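Local structure of pyoverdine biosynthesis protein PvcB (Pseudomonas aeruginosa, 4YLM) at residues H55-L60 against V252-L257; L59-A64 against R245-D250; G138-F143 against G262-A267. The protein catalyses the iron- and 2-oxoglutarate-dependent oxidation of tyrosine isonitrile in the biosynthesis of paerucumarin. All coordinates share one frame; numbering follows the deposited sequence.

Overall arrangement
The three contacts run from one sheet of the TauD/TfdA fold to a second, smaller one. Contact 1 pairs neighbouring strands of the larger mixed sheet. Contact 2 continues from the same strand, 57-60, into the loop ahead of strand 251-255; the two share Leu59 and Leu60, and their centres lie about 13 Å apart. Contact 3 lies in the three-stranded sheet, about 17 Å from each of the others by centres. Phe143 packs on Leu57 and Ala254 of contact 1, and Trp246 of contact 2 reaches Thr141. The likely iron ligand His261 directly precedes Gly262 of contact 3. The His261 side chain is about 7 Å from the side chain of Ala254 in contact 1.

Contact 1. Residues H55-L60 against V252-L257; sequences HHLLLL and VIADNL
The first torsions of His56 and Asp255 bring their polar ends together. His56 has its CG beside the backbone N (chi1 -50°), while Asp255 holds its carboxylate anti to the backbone N (chi1 178°). The two side chains therefore run side by side, and His56 ND1 donates to Asp255 OD2 at 3.0 Å. This is a histidine-carboxylate hydrogen bond. The oxygen meets the ring at its edge, somewhat out of the ring plane, and uses its anti lone pair. Thr258 OG1 is a second partner of OD2. The other oxygen, OD1, is met from above the carboxylate plane by the backbone N of Leu257, which closes an Asx turn. Both carboxylate oxygens are thus tied down, which should fix the rotation of the group. The backbones join just beside this pair, with Asp255 N bonded to His56 O at 2.8 Å.

From here strands 57-60 and 251-255 run antiparallel inside the mixed sheet of the TauD/TfdA fold. Strand 29-33 flanks 57-60 on its other edge. Leu58 and Ile253 form the hydrogen-bonded pair, with Leu58 N to Ile253 O at 2.9 Å and the return bond from Ile253 N to Leu58 O at 3.1 Å. Their side chains share a face that helix 45-55 covers. Leu60 CD1 also reaches Ile253 CD1 on this side.

Leu57, Leu59, Val252 and Ala254 lie on the opposite face. Leu57 CD1 touches two partners, Val252 CG1 at 3.6 Å and Ala254 CB at 3.8 Å. The other branch of Val252, CG2, meets Leu59 CD1 at 3.9 Å, so the valine is shared by both leucines. The side chain of Ala254 lies about 8 Å from that of Asp114, a probable iron ligand.

Contact 2. Residues L59-A64 against R245-D250; sequences LLRGFA and RWRSDD
Arg61 lays its guanidinium flat over the side chain of Arg247. The two guanidinium planes are 24° apart and their centres are separated by 4.2 Å. Arg247 CG sits over the same face of Arg61, 3.2 Å from Arg61 NH2, toward the rim of the group. The opposite face is covered by Leu59 CD2, from two residues earlier in the chain. The guanidinium is therefore held between an aliphatic branch and a second arginine.

Its edge faces Asp250. Arg61 grips that carboxylate side-on, with Arg61 NE to Asp250 OD1 at 3.0 Å and Arg61 NH2 to Asp250 OD2 at 2.8 Å. The two flat groups are nearly coplanar, 17° apart. The NH2 bond is almost straight and takes the syn lone pair of OD2. A bend at chi3 (-77°) in the otherwise extended Arg61 chain turns the guanidinium to this edge. Arg61 NH2 has a further acceptor, Arg245 O at 3.0 Å, close to the guanidinium plane.

Asp250 is itself well fixed. OD2 also accepts from Arg247 N, above the carboxylate plane, and from His244 NE2 of strand 241-244. Asp250 closes a type II turn that starts at Arg247. Two waters join this turn to the end of strand 57-60. One bridges Leu60 O, Asp249 O and Phe63 N, and donates to Asp249 O at 2.6 Å. The other links Ser248 O, Asp250 OD1 and Gly62 N. The contact thus fastens the loop between strands 241-244 and 251-255, which belong to different sheets, to the chain leaving strand 57-60.

Arg61 and Arg247 carry like charges within 3.6 Å, Arg61 NH1 to Arg247 NH2. The carboxylate of Asp250 probably offsets the charge of Arg61 and makes the stacking tolerable.

Contact 3. Residues G138-F143 against G262-A267; sequences GGRTTF and GREAFA
Arg140 and Glu264 meet in a side-on salt bridge. Arg140 NE donates to Glu264 OE1 at 2.8 Å, and Arg140 NH2 donates to Glu264 OE2 at 2.7 Å. The carboxylate lies at the guanidinium edge, with the planes 29° apart. Glu264 OE1 also takes the backbone N of Arg140 on its anti lone pair, at 3.1 Å, so one residue binds this oxygen twice. The Glu264 chain reaches across fully extended, its CG anti to the backbone N (chi1 175°). The backbone bond from Glu264 N to Arg140 O, 2.9 Å, holds the base of that chain.

Next to this pair in the chain, strands 141-145 and 259-263 run antiparallel in a three-stranded sheet. Thr142 and Gly262 form a hydrogen-bonded pair. On the other side of Arg140, Gly139 N donates to Ala265 O. Gly139 O accepts from Arg263 NE at 3.2 Å, above the carbonyl plane. Phe266 CE1 lies over the Arg263 guanidinium, whose NH1 forms a salt bridge with Glu95.

Further out, strand 241-244 lies along the other edge of strand 141-145. The probable iron ligand His261 directly precedes Gly262, so the pairing probably helps to place its backbone. Arg140 NH1 turns to Gln21. With both its oxygens bonded to Arg140, Glu264 is probably ionised, and its charge would then balance that of the arginine.

Contact 1. Residues H55-L60 against V252-L257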
ATOM      1  N   HIS A  55       3.275 -10.358   8.007  1.00 20.01           N
ATOM      2  CA  HIS A  55       3.017 -10.826   9.360  1.00 20.57           C
ATOM      3  C   HIS A  55       2.366 -12.219   9.357  1.00 24.27           C
ATOM      4  O   HIS A  55       2.304 -12.866  10.398  1.00 21.76           O
ATOM      5  CB  HIS A  55       2.104  -9.856  10.106  1.00 21.64           C
ATOM      6  CG  HIS A  55       2.704  -8.500  10.343  1.00 23.68           C
ATOM      7  ND1 HIS A  55       3.591  -8.245  11.367  1.00 21.02           N
ATOM      8  CD2 HIS A  55       2.506  -7.315   9.714  1.00 21.83           C
ATOM      9  CE1 HIS A  55       3.923  -6.966  11.351  1.00 23.88           C
ATOM     10  NE2 HIS A  55       3.287  -6.381  10.350  1.00 20.02           N
ATOM     11  N   HIS A  56       1.844 -12.636   8.198  1.00 23.34           N
ATOM     12  CA  HIS A  56       1.279 -13.987   7.973  1.00 21.59           C
ATOM     13  C   HIS A  56      -0.069 -14.294   8.611  1.00 18.32           C
ATOM     14  O   HIS A  56      -0.828 -15.119   8.099  1.00 24.97           O
ATOM     15  CB  HIS A  56       2.309 -15.091   8.302  1.00 19.87           C
ATOM     16  CG  HIS A  56       3.638 -14.863   7.653  1.00 20.50           C
ATOM     17  ND1 HIS A  56       3.772 -14.670   6.294  1.00 22.60           N
ATOM     18  CD2 HIS A  56       4.887 -14.768   8.174  1.00 23.55           C
ATOM     19  CE1 HIS A  56       5.048 -14.475   6.003  1.00 24.95           C
ATOM     20  NE2 HIS A  56       5.746 -14.527   7.126  1.00 23.31           N
ATOM     21  N   LEU A  57      -0.376 -13.652   9.728  1.00 18.58           N
ATOM     22  CA  LEU A  57      -1.647 -13.881  10.404  1.00 18.06           C
ATOM     23  C   LEU A  57      -2.144 -12.579  11.013  1.00 20.80           C
ATOM     24  O   LEU A  57      -1.488 -12.007  11.883  1.00 24.49           O
ATOM     25  CB  LEU A  57      -1.491 -14.950  11.512  1.00 19.45           C
ATOM     26  CG  LEU A  57      -2.780 -15.402  12.215  1.00 24.74           C
ATOM     27  CD1 LEU A  57      -3.777 -16.005  11.219  1.00 24.41           C
ATOM     28  CD2 LEU A  57      -2.496 -16.411  13.348  1.00 24.44           C
ATOM     29  N   LEU A  58      -3.292 -12.090  10.551  1.00 19.16           N
ATOM     30  CA  LEU A  58      -3.865 -10.879  11.125  1.00 19.23           C
ATOM     31  C   LEU A  58      -5.095 -11.228  11.951  1.00 23.84           C
ATOM     32  O   LEU A  58      -5.930 -12.033  11.529  1.00 22.79           O
ATOM     33  CB  LEU A  58      -4.281  -9.887  10.029  1.00 16.80           C
ATOM     34  CG  LEU A  58      -3.280  -9.587   8.914  1.00 19.13           C
ATOM     35  CD1 LEU A  58      -3.859  -8.507   7.979  1.00 16.41           C
ATOM     36  CD2 LEU A  58      -1.946  -9.126   9.496  1.00 18.84           C
ATOM     37  N   LEU A  59      -5.209 -10.608  13.119  1.00 20.60           N
ATOM     38  CA  LEU A  59      -6.405 -10.738  13.931  1.00 20.95           C
ATOM     39  C   LEU A  59      -7.004  -9.351  14.050  1.00 21.52           C
ATOM     40  O   LEU A  59      -6.403  -8.475  14.652  1.00 21.05           O
ATOM     41  CB  LEU A  59      -6.058 -11.297  15.321  1.00 22.21           C
ATOM     42  CG  LEU A  59      -7.136 -11.179  16.406  1.00 22.02           C
ATOM     43  CD1 LEU A  59      -8.435 -11.846  15.950  1.00 21.24           C
ATOM     44  CD2 LEU A  59      -6.648 -11.765  17.763  1.00 20.76           C
ATOM     45  N   LEU A  60      -8.145  -9.127  13.407  1.00 22.26           N
ATOM     46  CA  LEU A  60      -8.881  -7.879  13.593  1.00 22.10           C
ATOM     47  C   LEU A  60      -9.943  -8.140  14.648  1.00 23.83           C
ATOM     48  O   LEU A  60     -10.861  -8.945  14.435  1.00 24.68           O
ATOM     49  CB  LEU A  60      -9.544  -7.416  12.294  1.00 18.95           C
ATOM     50  CG  LEU A  60      -8.598  -6.902  11.202  1.00 22.21           C
ATOM     51  CD1 LEU A  60      -7.850  -8.036  10.550  1.00 23.40           C
ATOM     52  CD2 LEU A  60      -9.407  -6.128  10.154  1.00 26.18           C
ATOM     53  N   VAL A 252     -10.150 -12.908  10.858  1.00 20.53           N
ATOM     54  CA  VAL A 252      -8.797 -13.410  10.793  1.00 22.27           C
ATOM     55  C   VAL A 252      -8.432 -13.619   9.333  1.00 25.24           C
ATOM     56  O   VAL A 252      -9.216 -14.167   8.552  1.00 23.53           O
ATOM     57  CB  VAL A 252      -8.640 -14.736  11.594  1.00 23.24           C
ATOM     58  CG1 VAL A 252      -7.327 -15.446  11.252  1.00 17.33           C
ATOM     59  CG2 VAL A 252      -8.761 -14.464  13.099  1.00 20.75           C
ATOM     60  N   ILE A 253      -7.249 -13.153   8.967  1.00 21.08           N
ATOM     61  CA  ILE A 253      -6.756 -13.324   7.613  1.00 17.37           C
ATOM     62  C   ILE A 253      -5.428 -14.039   7.727  1.00 21.02           C
ATOM     63  O   ILE A 253      -4.511 -13.514   8.339  1.00 22.21           O
ATOM     64  CB  ILE A 253      -6.532 -11.956   6.938  1.00 18.10           C
ATOM     65  CG1 ILE A 253      -7.851 -11.165   6.893  1.00 20.58           C
ATOM     66  CG2 ILE A 253      -5.944 -12.156   5.543  1.00 21.16           C
ATOM     67  CD1 ILE A 253      -7.655  -9.677   6.528  1.00 23.00           C
ATOM     68  N   ALA A 254      -5.333 -15.229   7.133  1.00 22.27           N
ATOM     69  CA  ALA A 254      -4.162 -16.089   7.266  1.00 21.19           C
ATOM     70  C   ALA A 254      -3.482 -16.281   5.917  1.00 22.62           C
ATOM     71  O   ALA A 254      -4.157 -16.461   4.900  1.00 23.01           O
ATOM     72  CB  ALA A 254      -4.587 -17.470   7.855  1.00 20.92           C
ATOM     73  N   ASP A 255      -2.150 -16.225   5.918  1.00 17.64           N
ATOM     74  CA  ASP A 255      -1.317 -16.461   4.741  1.00 20.39           C
ATOM     75  C   ASP A 255      -1.130 -17.970   4.571  1.00 24.55           C
ATOM     76  O   ASP A 255      -0.220 -18.564   5.153  1.00 22.46           O
ATOM     77  CB  ASP A 255       0.045 -15.748   4.933  1.00 19.59           C
ATOM     78  CG  ASP A 255       1.020 -15.968   3.787  1.00 22.70           C
ATOM     79  OD1 ASP A 255       0.660 -16.593   2.763  1.00 22.28           O
ATOM     80  OD2 ASP A 255       2.184 -15.491   3.917  1.00 21.85           O
ATOM     81  N   ASN A 256      -2.009 -18.578   3.776  1.00 22.36           N
ATOM     82  CA  ASN A 256      -1.989 -20.020   3.530  1.00 22.38           C
ATOM     83  C   ASN A 256      -0.736 -20.510   2.792  1.00 25.46           C
ATOM     84  O   ASN A 256      -0.464 -21.708   2.780  1.00 23.67           O
ATOM     85  CB  ASN A 256      -3.256 -20.424   2.755  1.00 19.88           C
ATOM     86  CG  ASN A 256      -3.328 -21.916   2.478  1.00 26.19           C
ATOM     87  OD1 ASN A 256      -3.400 -22.745   3.401  1.00 24.70           O
ATOM     88  ND2 ASN A 256      -3.340 -22.266   1.200  1.00 22.51           N
ATOM     89  N   LEU A 257       0.022 -19.599   2.171  1.00 21.60           N
ATOM     90  CA  LEU A 257       1.221 -19.993   1.419  1.00 22.44           C
ATOM     91  C   LEU A 257       2.452 -20.127   2.315  1.00 23.20           C
ATOM     92  O   LEU A 257       3.455 -20.724   1.918  1.00 25.20           O
ATOM     93  CB  LEU A 257       1.510 -19.011   0.262  1.00 23.27           C
ATOM     94  CG  LEU A 257       0.352 -18.779  -0.726  1.00 24.59           C
ATOM     95  CD1 LEU A 257       0.794 -17.875  -1.885  1.00 24.57           C
ATOM     96  CD2 LEU A 257      -0.184 -20.123  -1.266  1.00 23.93           C
TER

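Contact 2. Residues L59-A64 against R245-D250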
ATOM      1  N   LEU A  59      -5.209 -10.608  13.119  1.00 20.60           N
ATOM      2  CA  LEU A  59      -6.405 -10.738  13.931  1.00 20.95           C
ATOM      3  C   LEU A  59      -7.004  -9.351  14.050  1.00 21.52           C
ATOM      4  O   LEU A  59      -6.403  -8.475  14.652  1.00 21.05           O
ATOM      5  CB  LEU A  59      -6.058 -11.297  15.321  1.00 22.21           C
ATOM      6  CG  LEU A  59      -7.136 -11.179  16.406  1.00 22.02           C
ATOM      7  CD1 LEU A  59      -8.435 -11.846  15.950  1.00 21.24           C
ATOM      8  CD2 LEU A  59      -6.648 -11.765  17.763  1.00 20.76           C
ATOM      9  N   LEU A  60      -8.145  -9.127  13.407  1.00 22.26           N
ATOM     10  CA  LEU A  60      -8.881  -7.879  13.593  1.00 22.10           C
ATOM     11  C   LEU A  60      -9.943  -8.140  14.648  1.00 23.83           C
ATOM     12  O   LEU A  60     -10.861  -8.945  14.435  1.00 24.68           O
ATOM     13  CB  LEU A  60      -9.544  -7.416  12.294  1.00 18.95           C
ATOM     14  CG  LEU A  60      -8.598  -6.902  11.202  1.00 22.21           C
ATOM     15  CD1 LEU A  60      -7.850  -8.036  10.550  1.00 23.40           C
ATOM     16  CD2 LEU A  60      -9.407  -6.128  10.154  1.00 26.18           C
ATOM     17  N   ARG A  61      -9.822  -7.460  15.784  1.00 26.40           N
ATOM     18  CA  ARG A  61     -10.661  -7.769  16.940  1.00 23.94           C
ATOM     19  C   ARG A  61     -11.326  -6.528  17.485  1.00 20.86           C
ATOM     20  O   ARG A  61     -10.679  -5.500  17.695  1.00 24.15           O
ATOM     21  CB  ARG A  61      -9.824  -8.463  18.036  1.00 23.41           C
ATOM     22  CG  ARG A  61     -10.567  -8.695  19.361  1.00 27.46           C
ATOM     23  CD  ARG A  61      -9.848  -9.746  20.224  1.00 21.81           C
ATOM     24  NE  ARG A  61     -10.085 -11.106  19.749  1.00 29.67           N
ATOM     25  CZ  ARG A  61      -9.630 -12.205  20.349  1.00 29.92           C
ATOM     26  NH1 ARG A  61      -8.880 -12.112  21.445  1.00 27.33           N
ATOM     27  NH2 ARG A  61      -9.915 -13.398  19.843  1.00 26.81           N
ATOM     28  N   GLY A  62     -12.631  -6.617  17.705  1.00 24.05           N
ATOM     29  CA  GLY A  62     -13.372  -5.519  18.290  1.00 21.48           C
ATOM     30  C   GLY A  62     -13.994  -4.613  17.235  1.00 25.51           C
ATOM     31  O   GLY A  62     -14.530  -3.551  17.560  1.00 26.67           O
ATOM     32  N   PHE A  63     -13.919  -5.015  15.969  1.00 25.24           N
ATOM     33  CA  PHE A  63     -14.551  -4.224  14.896  1.00 23.09           C
ATOM     34  C   PHE A  63     -16.006  -4.666  14.756  1.00 25.50           C
ATOM     35  O   PHE A  63     -16.340  -5.802  15.073  1.00 24.19           O
ATOM     36  CB  PHE A  63     -13.846  -4.446  13.545  1.00 22.57           C
ATOM     37  CG  PHE A  63     -12.459  -3.860  13.469  1.00 23.59           C
ATOM     38  CD1 PHE A  63     -12.245  -2.628  12.864  1.00 23.25           C
ATOM     39  CD2 PHE A  63     -11.372  -4.549  13.983  1.00 23.83           C
ATOM     40  CE1 PHE A  63     -10.967  -2.081  12.789  1.00 24.57           C
ATOM     41  CE2 PHE A  63     -10.089  -4.013  13.919  1.00 21.44           C
ATOM     42  CZ  PHE A  63      -9.882  -2.776  13.322  1.00 22.20           C
ATOM     43  N   ALA A  64     -16.870  -3.784  14.272  1.00 26.06           N
ATOM     44  CA  ALA A  64     -18.187  -4.228  13.827  1.00 26.28           C
ATOM     45  C   ALA A  64     -17.878  -5.016  12.568  1.00 30.06           C
ATOM     46  O   ALA A  64     -17.003  -4.629  11.783  1.00 32.29           O
ATOM     47  CB  ALA A  64     -19.086  -3.029  13.493  1.00 25.76           C
ATOM     48  N   ARG A 245      -8.083 -18.468  20.223  1.00 30.79           N
ATOM     49  CA  ARG A 245      -9.360 -18.552  20.918  1.00 32.62           C
ATOM     50  C   ARG A 245     -10.332 -17.560  20.280  1.00 31.36           C
ATOM     51  O   ARG A 245     -10.186 -16.353  20.450  1.00 29.91           O
ATOM     52  CB  ARG A 245      -9.148 -18.196  22.394  1.00 33.58           C
ATOM     53  CG  ARG A 245     -10.408 -18.167  23.253  1.00 40.50           C
ATOM     54  CD  ARG A 245     -10.782 -19.560  23.740  1.00 48.00           C
ATOM     55  NE  ARG A 245      -9.708 -20.171  24.524  1.00 47.55           N
ATOM     56  CZ  ARG A 245      -9.591 -21.479  24.747  1.00 49.73           C
ATOM     57  NH1 ARG A 245     -10.482 -22.324  24.238  1.00 46.69           N
ATOM     58  NH2 ARG A 245      -8.577 -21.942  25.468  1.00 45.44           N
ATOM     59  N   TRP A 246     -11.324 -18.060  19.551  1.00 29.91           N
ATOM     60  CA  TRP A 246     -12.245 -17.190  18.819  1.00 27.80           C
ATOM     61  C   TRP A 246     -13.123 -16.306  19.704  1.00 36.26           C
ATOM     62  O   TRP A 246     -13.622 -16.748  20.741  1.00 29.73           O
ATOM     63  CB  TRP A 246     -13.144 -18.030  17.912  1.00 26.67           C
ATOM     64  CG  TRP A 246     -12.392 -18.720  16.827  1.00 29.67           C
ATOM     65  CD1 TRP A 246     -12.000 -20.029  16.798  1.00 29.89           C
ATOM     66  CD2 TRP A 246     -11.921 -18.131  15.611  1.00 26.99           C
ATOM     67  NE1 TRP A 246     -11.318 -20.292  15.631  1.00 32.24           N
ATOM     68  CE2 TRP A 246     -11.257 -19.139  14.888  1.00 27.43           C
ATOM     69  CE3 TRP A 246     -11.992 -16.843  15.068  1.00 28.12           C
ATOM     70  CZ2 TRP A 246     -10.675 -18.904  13.645  1.00 28.99           C
ATOM     71  CZ3 TRP A 246     -11.411 -16.611  13.829  1.00 25.36           C
ATOM     72  CH2 TRP A 246     -10.759 -17.636  13.135  1.00 24.85           C
ATOM     73  N   ARG A 247     -13.325 -15.059  19.277  1.00 28.96           N
ATOM     74  CA  ARG A 247     -14.338 -14.199  19.884  1.00 29.90           C
ATOM     75  C   ARG A 247     -15.264 -13.691  18.799  1.00 33.11           C
ATOM     76  O   ARG A 247     -14.849 -13.505  17.644  1.00 30.13           O
ATOM     77  CB  ARG A 247     -13.710 -13.011  20.611  1.00 30.00           C
ATOM     78  CG  ARG A 247     -12.598 -13.394  21.577  1.00 38.47           C
ATOM     79  CD  ARG A 247     -12.923 -12.939  22.987  1.00 48.48           C
ATOM     80  NE  ARG A 247     -11.791 -12.263  23.626  1.00 54.87           N
ATOM     81  CZ  ARG A 247     -10.857 -12.879  24.351  1.00 55.34           C
ATOM     82  NH1 ARG A 247     -10.904 -14.200  24.531  1.00 51.94           N
ATOM     83  NH2 ARG A 247      -9.871 -12.171  24.895  1.00 49.86           N
ATOM     84  N   SER A 248     -16.514 -13.451  19.177  1.00 30.56           N
ATOM     85  CA  SER A 248     -17.527 -12.954  18.256  1.00 29.67           C
ATOM     86  C   SER A 248     -17.037 -11.747  17.446  1.00 29.71           C
ATOM     87  O   SER A 248     -16.552 -10.756  17.999  1.00 27.52           O
ATOM     88  CB  SER A 248     -18.809 -12.605  19.027  1.00 34.17           C
ATOM     89  OG  SER A 248     -19.334 -13.759  19.674  1.00 34.98           O
ATOM     90  N   ASP A 249     -17.161 -11.864  16.127  1.00 28.29           N
ATOM     91  CA  ASP A 249     -16.811 -10.801  15.182  1.00 26.60           C
ATOM     92  C   ASP A 249     -15.312 -10.616  14.934  1.00 27.51           C
ATOM     93  O   ASP A 249     -14.911  -9.661  14.272  1.00 27.23           O
ATOM     94  CB  ASP A 249     -17.488  -9.483  15.542  1.00 28.74           C
ATOM     95  CG  ASP A 249     -18.964  -9.454  15.122  1.00 38.17           C
ATOM     96  OD1 ASP A 249     -19.336 -10.086  14.096  1.00 32.93           O
ATOM     97  OD2 ASP A 249     -19.749  -8.806  15.834  1.00 35.49           O
ATOM     98  N   ASP A 250     -14.493 -11.530  15.447  1.00 25.63           N
ATOM     99  CA  ASP A 250     -13.102 -11.598  15.014  1.00 25.50           C
ATOM    100  C   ASP A 250     -13.106 -11.717  13.499  1.00 26.86           C
ATOM    101  O   ASP A 250     -13.941 -12.424  12.920  1.00 26.27           O
ATOM    102  CB  ASP A 250     -12.403 -12.855  15.534  1.00 22.78           C
ATOM    103  CG  ASP A 250     -11.899 -12.722  16.953  1.00 24.41           C
ATOM    104  OD1 ASP A 250     -11.962 -11.612  17.513  1.00 22.15           O
ATOM    105  OD2 ASP A 250     -11.432 -13.754  17.503  1.00 24.86           O
TER
HETATM  106  O   HOH W   1     -13.263  -7.670  14.717  1.00 21.06           O
HETATM  107  O   HOH W   2     -13.737  -9.555  18.008  1.00 26.88           O

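Contact 3. Residues G138-F143 against G262-A267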
ATOM      1  N   GLY A 138      -9.882 -26.285  25.081  1.00 47.59           N
ATOM      2  CA  GLY A 138      -9.202 -26.781  23.900  1.00 47.32           C
ATOM      3  C   GLY A 138      -9.997 -26.390  22.668  1.00 39.09           C
ATOM      4  O   GLY A 138     -10.827 -25.490  22.723  1.00 37.37           O
ATOM      5  N   GLY A 139      -9.743 -27.065  21.557  1.00 39.72           N
ATOM      6  CA  GLY A 139     -10.484 -26.813  20.338  1.00 39.86           C
ATOM      7  C   GLY A 139     -10.093 -25.537  19.603  1.00 33.93           C
ATOM      8  O   GLY A 139     -10.774 -25.140  18.668  1.00 33.65           O
ATOM      9  N   ARG A 140      -9.011 -24.889  20.023  1.00 32.72           N
ATOM     10  CA  ARG A 140      -8.560 -23.657  19.353  1.00 36.02           C
ATOM     11  C   ARG A 140      -8.031 -23.941  17.944  1.00 27.83           C
ATOM     12  O   ARG A 140      -7.405 -24.971  17.705  1.00 28.66           O
ATOM     13  CB  ARG A 140      -7.493 -22.929  20.188  1.00 30.68           C
ATOM     14  CG  ARG A 140      -8.016 -22.329  21.502  1.00 32.58           C
ATOM     15  CD  ARG A 140      -6.889 -21.716  22.333  1.00 33.84           C
ATOM     16  NE  ARG A 140      -5.949 -22.727  22.817  1.00 34.16           N
ATOM     17  CZ  ARG A 140      -4.806 -22.463  23.450  1.00 40.08           C
ATOM     18  NH1 ARG A 140      -4.433 -21.208  23.664  1.00 35.58           N
ATOM     19  NH2 ARG A 140      -4.020 -23.458  23.847  1.00 36.93           N
ATOM     20  N   THR A 141      -8.284 -23.023  17.012  1.00 31.02           N
ATOM     21  CA  THR A 141      -7.695 -23.109  15.677  1.00 26.77           C
ATOM     22  C   THR A 141      -6.211 -22.783  15.776  1.00 25.24           C
ATOM     23  O   THR A 141      -5.832 -21.779  16.379  1.00 26.49           O
ATOM     24  CB  THR A 141      -8.353 -22.090  14.709  1.00 27.80           C
ATOM     25  OG1 THR A 141      -9.758 -22.330  14.651  1.00 28.17           O
ATOM     26  CG2 THR A 141      -7.782 -22.217  13.318  1.00 23.08           C
ATOM     27  N   THR A 142      -5.358 -23.608  15.180  1.00 26.17           N
ATOM     28  CA  THR A 142      -3.926 -23.382  15.336  1.00 25.48           C
ATOM     29  C   THR A 142      -3.235 -23.015  14.036  1.00 26.46           C
ATOM     30  O   THR A 142      -3.636 -23.461  12.963  1.00 25.43           O
ATOM     31  CB  THR A 142      -3.216 -24.611  15.906  1.00 28.29           C
ATOM     32  OG1 THR A 142      -3.352 -25.703  14.985  1.00 27.36           O
ATOM     33  CG2 THR A 142      -3.810 -24.986  17.261  1.00 29.12           C
ATOM     34  N   PHE A 143      -2.160 -22.240  14.166  1.00 24.89           N
ATOM     35  CA  PHE A 143      -1.380 -21.756  13.039  1.00 23.69           C
ATOM     36  C   PHE A 143       0.102 -21.852  13.376  1.00 24.42           C
ATOM     37  O   PHE A 143       0.508 -21.492  14.481  1.00 24.56           O
ATOM     38  CB  PHE A 143      -1.728 -20.283  12.768  1.00 21.08           C
ATOM     39  CG  PHE A 143      -3.176 -20.050  12.378  1.00 21.40           C
ATOM     40  CD1 PHE A 143      -3.577 -20.180  11.057  1.00 24.79           C
ATOM     41  CD2 PHE A 143      -4.116 -19.679  13.327  1.00 24.95           C
ATOM     42  CE1 PHE A 143      -4.898 -19.971  10.691  1.00 25.89           C
ATOM     43  CE2 PHE A 143      -5.435 -19.459  12.972  1.00 24.93           C
ATOM     44  CZ  PHE A 143      -5.825 -19.596  11.647  1.00 27.39           C
ATOM     45  N   GLY A 262      -4.182 -26.013  11.746  1.00 28.20           N
ATOM     46  CA  GLY A 262      -4.839 -27.219  12.197  1.00 28.61           C
ATOM     47  C   GLY A 262      -5.763 -26.875  13.324  1.00 29.53           C
ATOM     48  O   GLY A 262      -6.307 -25.770  13.366  1.00 24.15           O
ATOM     49  N   ARG A 263      -5.923 -27.813  14.253  1.00 28.96           N
ATOM     50  CA  ARG A 263      -6.847 -27.612  15.351  1.00 32.85           C
ATOM     51  C   ARG A 263      -6.512 -28.441  16.588  1.00 34.85           C
ATOM     52  O   ARG A 263      -6.279 -29.648  16.519  1.00 35.44           O
ATOM     53  CB  ARG A 263      -8.277 -27.909  14.919  1.00 30.73           C
ATOM     54  CG  ARG A 263      -9.289 -27.470  15.962  1.00 36.17           C
ATOM     55  CD  ARG A 263     -10.687 -27.940  15.626  1.00 38.07           C
ATOM     56  NE  ARG A 263     -11.633 -27.490  16.642  1.00 46.32           N
ATOM     57  CZ  ARG A 263     -12.953 -27.551  16.509  1.00 50.35           C
ATOM     58  NH1 ARG A 263     -13.478 -28.047  15.394  1.00 51.87           N
ATOM     59  NH2 ARG A 263     -13.745 -27.116  17.484  1.00 47.71           N
ATOM     60  N   GLU A 264      -6.538 -27.759  17.719  1.00 34.85           N
ATOM     61  CA  GLU A 264      -6.155 -28.301  19.006  1.00 38.95           C
ATOM     62  C   GLU A 264      -7.232 -29.277  19.464  1.00 43.35           C
ATOM     63  O   GLU A 264      -8.418 -29.089  19.180  1.00 38.04           O
ATOM     64  CB  GLU A 264      -6.031 -27.117  19.968  1.00 41.03           C
ATOM     65  CG  GLU A 264      -5.748 -27.417  21.411  1.00 42.78           C
ATOM     66  CD  GLU A 264      -5.797 -26.152  22.253  1.00 40.40           C
ATOM     67  OE1 GLU A 264      -6.750 -25.356  22.088  1.00 36.58           O
ATOM     68  OE2 GLU A 264      -4.881 -25.946  23.073  1.00 45.30           O
ATOM     69  N   ALA A 265      -6.816 -30.335  20.153  1.00 47.92           N
ATOM     70  CA  ALA A 265      -7.759 -31.311  20.687  1.00 49.00           C
ATOM     71  C   ALA A 265      -8.734 -30.659  21.667  1.00 47.77           C
ATOM     72  O   ALA A 265      -8.384 -29.712  22.372  1.00 46.09           O
ATOM     73  CB  ALA A 265      -7.005 -32.450  21.366  1.00 49.34           C
ATOM     74  N   PHE A 266      -9.958 -31.162  21.716  1.00 48.63           N
ATOM     75  CA  PHE A 266     -10.930 -30.637  22.667  1.00 53.70           C
ATOM     76  C   PHE A 266     -11.576 -31.734  23.507  1.00 56.34           C
ATOM     77  O   PHE A 266     -11.746 -32.870  23.054  1.00 52.89           O
ATOM     78  CB  PHE A 266     -12.002 -29.823  21.947  1.00 50.87           C
ATOM     79  CG  PHE A 266     -12.498 -30.464  20.690  1.00 56.40           C
ATOM     80  CD1 PHE A 266     -11.786 -30.339  19.509  1.00 54.61           C
ATOM     81  CD2 PHE A 266     -13.675 -31.192  20.687  1.00 56.38           C
ATOM     82  CE1 PHE A 266     -12.238 -30.929  18.343  1.00 59.41           C
ATOM     83  CE2 PHE A 266     -14.130 -31.790  19.527  1.00 58.56           C
ATOM     84  CZ  PHE A 266     -13.412 -31.660  18.354  1.00 57.66           C
ATOM     85  N   ALA A 267     -11.921 -31.387  24.739  1.00 53.36           N
ATOM     86  CA  ALA A 267     -12.687 -32.287  25.586  1.00 64.83           C
ATOM     87  C   ALA A 267     -14.151 -31.912  25.448  1.00 58.14           C
ATOM     88  O   ALA A 267     -14.974 -32.735  25.055  1.00 65.73           O
ATOM     89  CB  ALA A 267     -12.235 -32.181  27.035  1.00 63.17           C
TER